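Local coordinates for protein GRMZM2G135359 pseudokinase (Zea mays, PDB 6CPY) that is a receptor-like pseudokinase of the plant membrane, probably serving in signalling, whose kinase-fold domain has uncertain ATP-binding and catalytic ability, at residues T51-L56 against L191-N195. Sequence-based numbering, arbitrary orientation.
Sequences TSTCML and LEFWN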
ATOM      1  N   THR A  51       1.949 -13.267  -0.073  1.00 44.69           N
ATOM      2  CA  THR A  51       2.572 -12.574  -1.206  1.00 46.47           C
ATOM      3  C   THR A  51       3.716 -13.441  -1.757  1.00 45.50           C
ATOM      4  O   THR A  51       3.877 -14.584  -1.343  1.00 47.42           O
ATOM      5  CB  THR A  51       3.105 -11.179  -0.795  1.00 46.77           C
ATOM      6  OG1 THR A  51       4.223 -11.320   0.095  1.00 46.65           O
ATOM      7  CG2 THR A  51       2.007 -10.346  -0.117  1.00 47.79           C
ATOM      8  N   SER A  52       4.506 -12.894  -2.682  1.00 45.50           N
ATOM      9  CA  SER A  52       5.625 -13.625  -3.285  1.00 46.09           C
ATOM     10  C   SER A  52       6.803 -13.806  -2.336  1.00 44.26           C
ATOM     11  O   SER A  52       7.663 -14.646  -2.577  1.00 45.33           O
ATOM     12  CB  SER A  52       6.111 -12.918  -4.555  1.00 47.32           C
ATOM     13  OG  SER A  52       6.749 -11.691  -4.235  1.00 51.23           O
ATOM     14  N   THR A  53       6.854 -13.006  -1.275  1.00 42.53           N
ATOM     15  CA  THR A  53       7.931 -13.089  -0.304  1.00 41.38           C
ATOM     16  C   THR A  53       7.458 -13.324   1.131  1.00 40.48           C
ATOM     17  O   THR A  53       8.291 -13.349   2.038  1.00 45.18           O
ATOM     18  CB  THR A  53       8.764 -11.787  -0.305  1.00 42.32           C
ATOM     19  OG1 THR A  53       7.967 -10.694   0.185  1.00 39.26           O
ATOM     20  CG2 THR A  53       9.271 -11.470  -1.712  1.00 42.15           C
ATOM     21  N   CYS A  54       6.154 -13.486   1.362  1.00 39.91           N
ATOM     22  CA  CYS A  54       5.651 -13.547   2.747  1.00 39.21           C
ATOM     23  C   CYS A  54       4.253 -14.145   2.955  1.00 37.86           C
ATOM     24  O   CYS A  54       3.409 -14.117   2.068  1.00 39.47           O
ATOM     25  CB  CYS A  54       5.691 -12.146   3.389  1.00 40.47           C
ATOM     26  SG  CYS A  54       4.230 -11.106   3.140  1.00 42.08           S
ATOM     27  N   MET A  55       4.045 -14.685   4.156  1.00 35.46           N
ATOM     28  CA  MET A  55       2.737 -15.091   4.665  1.00 34.84           C
ATOM     29  C   MET A  55       2.231 -13.961   5.536  1.00 32.94           C
ATOM     30  O   MET A  55       3.046 -13.310   6.197  1.00 30.13           O
ATOM     31  CB  MET A  55       2.872 -16.326   5.558  1.00 37.13           C
ATOM     32  CG  MET A  55       3.257 -17.601   4.849  1.00 39.72           C
ATOM     33  SD  MET A  55       1.972 -18.177   3.731  1.00 42.60           S
ATOM     34  CE  MET A  55       0.561 -18.320   4.824  1.00 44.13           C
ATOM     35  N   LEU A  56       0.912 -13.744   5.560  1.00 30.81           N
ATOM     36  CA  LEU A  56       0.302 -12.714   6.410  1.00 32.23           C
ATOM     37  C   LEU A  56      -0.626 -13.325   7.456  1.00 32.05           C
ATOM     38  O   LEU A  56      -1.615 -13.978   7.114  1.00 32.78           O
ATOM     39  CB  LEU A  56      -0.492 -11.726   5.571  1.00 33.96           C
ATOM     40  CG  LEU A  56       0.345 -10.960   4.565  1.00 37.01           C
ATOM     41  CD1 LEU A  56      -0.570 -10.347   3.519  1.00 37.24           C
ATOM     42  CD2 LEU A  56       1.175  -9.899   5.281  1.00 39.33           C
ATOM     43  N   LEU A 191       4.080  -4.731   2.231  1.00 29.91           N
ATOM     44  CA  LEU A 191       4.174  -5.973   3.001  1.00 31.87           C
ATOM     45  C   LEU A 191       5.284  -6.912   2.524  1.00 34.29           C
ATOM     46  O   LEU A 191       5.736  -7.780   3.279  1.00 35.06           O
ATOM     47  CB  LEU A 191       2.828  -6.684   2.964  1.00 32.17           C
ATOM     48  CG  LEU A 191       1.685  -5.869   3.575  1.00 31.93           C
ATOM     49  CD1 LEU A 191       0.354  -6.528   3.299  1.00 32.93           C
ATOM     50  CD2 LEU A 191       1.878  -5.669   5.071  1.00 33.01           C
ATOM     51  N   GLU A 192       5.716  -6.741   1.281  1.00 35.28           N
ATOM     52  CA  GLU A 192       6.703  -7.623   0.679  1.00 38.57           C
ATOM     53  C   GLU A 192       8.071  -7.307   1.235  1.00 36.79           C
ATOM     54  O   GLU A 192       8.432  -6.145   1.385  1.00 37.06           O
ATOM     55  CB  GLU A 192       6.716  -7.441  -0.844  1.00 42.66           C
ATOM     56  CG  GLU A 192       5.446  -7.902  -1.539  1.00 46.94           C
ATOM     57  CD  GLU A 192       5.574  -9.268  -2.189  1.00 52.63           C
ATOM     58  OE1 GLU A 192       6.185 -10.178  -1.584  1.00 56.99           O
ATOM     59  OE2 GLU A 192       5.042  -9.439  -3.310  1.00 56.66           O
ATOM     60  N   PHE A 193       8.842  -8.339   1.537  1.00 34.01           N
ATOM     61  CA  PHE A 193      10.203  -8.131   1.999  1.00 36.75           C
ATOM     62  C   PHE A 193      11.018  -7.584   0.825  1.00 40.77           C
ATOM     63  O   PHE A 193      10.839  -8.025  -0.316  1.00 41.26           O
ATOM     64  CB  PHE A 193      10.794  -9.429   2.549  1.00 36.51           C
ATOM     65  CG  PHE A 193      10.219  -9.828   3.883  1.00 36.15           C
ATOM     66  CD1 PHE A 193       8.932 -10.340   3.983  1.00 38.30           C
ATOM     67  CD2 PHE A 193      10.966  -9.696   5.044  1.00 38.41           C
ATOM     68  CE1 PHE A 193       8.400 -10.699   5.215  1.00 38.09           C
ATOM     69  CE2 PHE A 193      10.437 -10.056   6.278  1.00 38.66           C
ATOM     70  CZ  PHE A 193       9.151 -10.550   6.363  1.00 37.16           C
ATOM     71  N   TRP A 194      11.879  -6.606   1.103  1.00 42.53           N
ATOM     72  CA  TRP A 194      12.659  -5.919   0.060  1.00 48.67           C
ATOM     73  C   TRP A 194      13.762  -6.820  -0.514  1.00 54.25           C
ATOM     74  O   TRP A 194      14.944  -6.614  -0.234  1.00 62.19           O
ATOM     75  CB  TRP A 194      13.293  -4.634   0.625  1.00 45.95           C
ATOM     76  CG  TRP A 194      12.330  -3.517   0.947  1.00 45.71           C
ATOM     77  CD1 TRP A 194      10.960  -3.576   0.967  1.00 46.59           C
ATOM     78  CD2 TRP A 194      12.677  -2.183   1.331  1.00 45.44           C
ATOM     79  NE1 TRP A 194      10.438  -2.354   1.326  1.00 47.96           N
ATOM     80  CE2 TRP A 194      11.472  -1.481   1.552  1.00 47.57           C
ATOM     81  CE3 TRP A 194      13.895  -1.508   1.497  1.00 45.90           C
ATOM     82  CZ2 TRP A 194      11.449  -0.136   1.939  1.00 48.70           C
ATOM     83  CZ3 TRP A 194      13.872  -0.177   1.879  1.00 46.38           C
ATOM     84  CH2 TRP A 194      12.656   0.496   2.095  1.00 47.52           C
ATOM     85  N   ASN A 195      13.375  -7.810  -1.315  1.00 59.19           N
ATOM     86  CA  ASN A 195      14.342  -8.701  -1.968  1.00 63.06           C
ATOM     87  C   ASN A 195      13.712  -9.456  -3.136  1.00 65.67           C
ATOM     88  O   ASN A 195      13.224  -8.845  -4.089  1.00 70.92           O
ATOM     89  CB  ASN A 195      14.960  -9.683  -0.961  1.00 65.04           C
ATOM     90  CG  ASN A 195      13.926 -10.533  -0.244  1.00 64.12           C
ATOM     91  OD1 ASN A 195      13.070 -11.156  -0.871  1.00 64.50           O
ATOM     92  ND2 ASN A 195      14.020 -10.584   1.082  1.00 66.60           N
TER
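Three donors converge on OE1 of Glu192. Thr53 OG1 donates to the anti lone pair of Glu192 OE1 at 2.6 Å. Thr51, whose side chain runs head-on toward that of Glu192, adds a weak bond from OG1 to Glu192 OE1 at 2.8 Å. The backbone N of Thr53 adds another weak bond to Glu192 OE1, at 2.9 Å and bent to 128°. Glu192 OE2 accepts from Ser52 OG at 3.0 Å, met on its syn side but 25° out of the carboxylate plane. A bend in the glutamate chain (chi2 -101°) turns the carboxylate back into the turn 51-53, where short side chains ending in hydroxyls can donate without crowding it. Thr53 is used twice, since its OG1 also receives the backbone N-H of Phe193, N to OG1 2.9 Å. With an alanine in place of Glu192, the hydroxyls of Thr51, Ser52 and Thr53 would probably lose the carboxylate they share, leaving the Phe193 N-H to Thr53 bond as the main polar tie.

Apolar contacts flank this cluster. The ring of Phe193 offers its edge to Cys54, with Phe193 CE1 3.6 Å from Cys54 CB, and also reaches Tyr88 of helix 82-96. Leu56 and Leu191 cross at about a right angle, CD1 to CD1 at 3.9 Å; Leu191 also touches Phe122 of strand 117-123.

By sequence and position, 51-56 spans the tip of the glycine-rich loop and the start of strand 54-60, with Thr51 and Cys54 standing where kinases usually have glycines. Asp190, Leu191 and Glu192 correspond to the DFG motif, its phenylalanine replaced by leucine and its glycine by glutamate. A carboxylate tied to the loop where phosphates normally lie would probably disfavour nucleotide binding, consistent with a degenerate, pseudokinase nucleotide site.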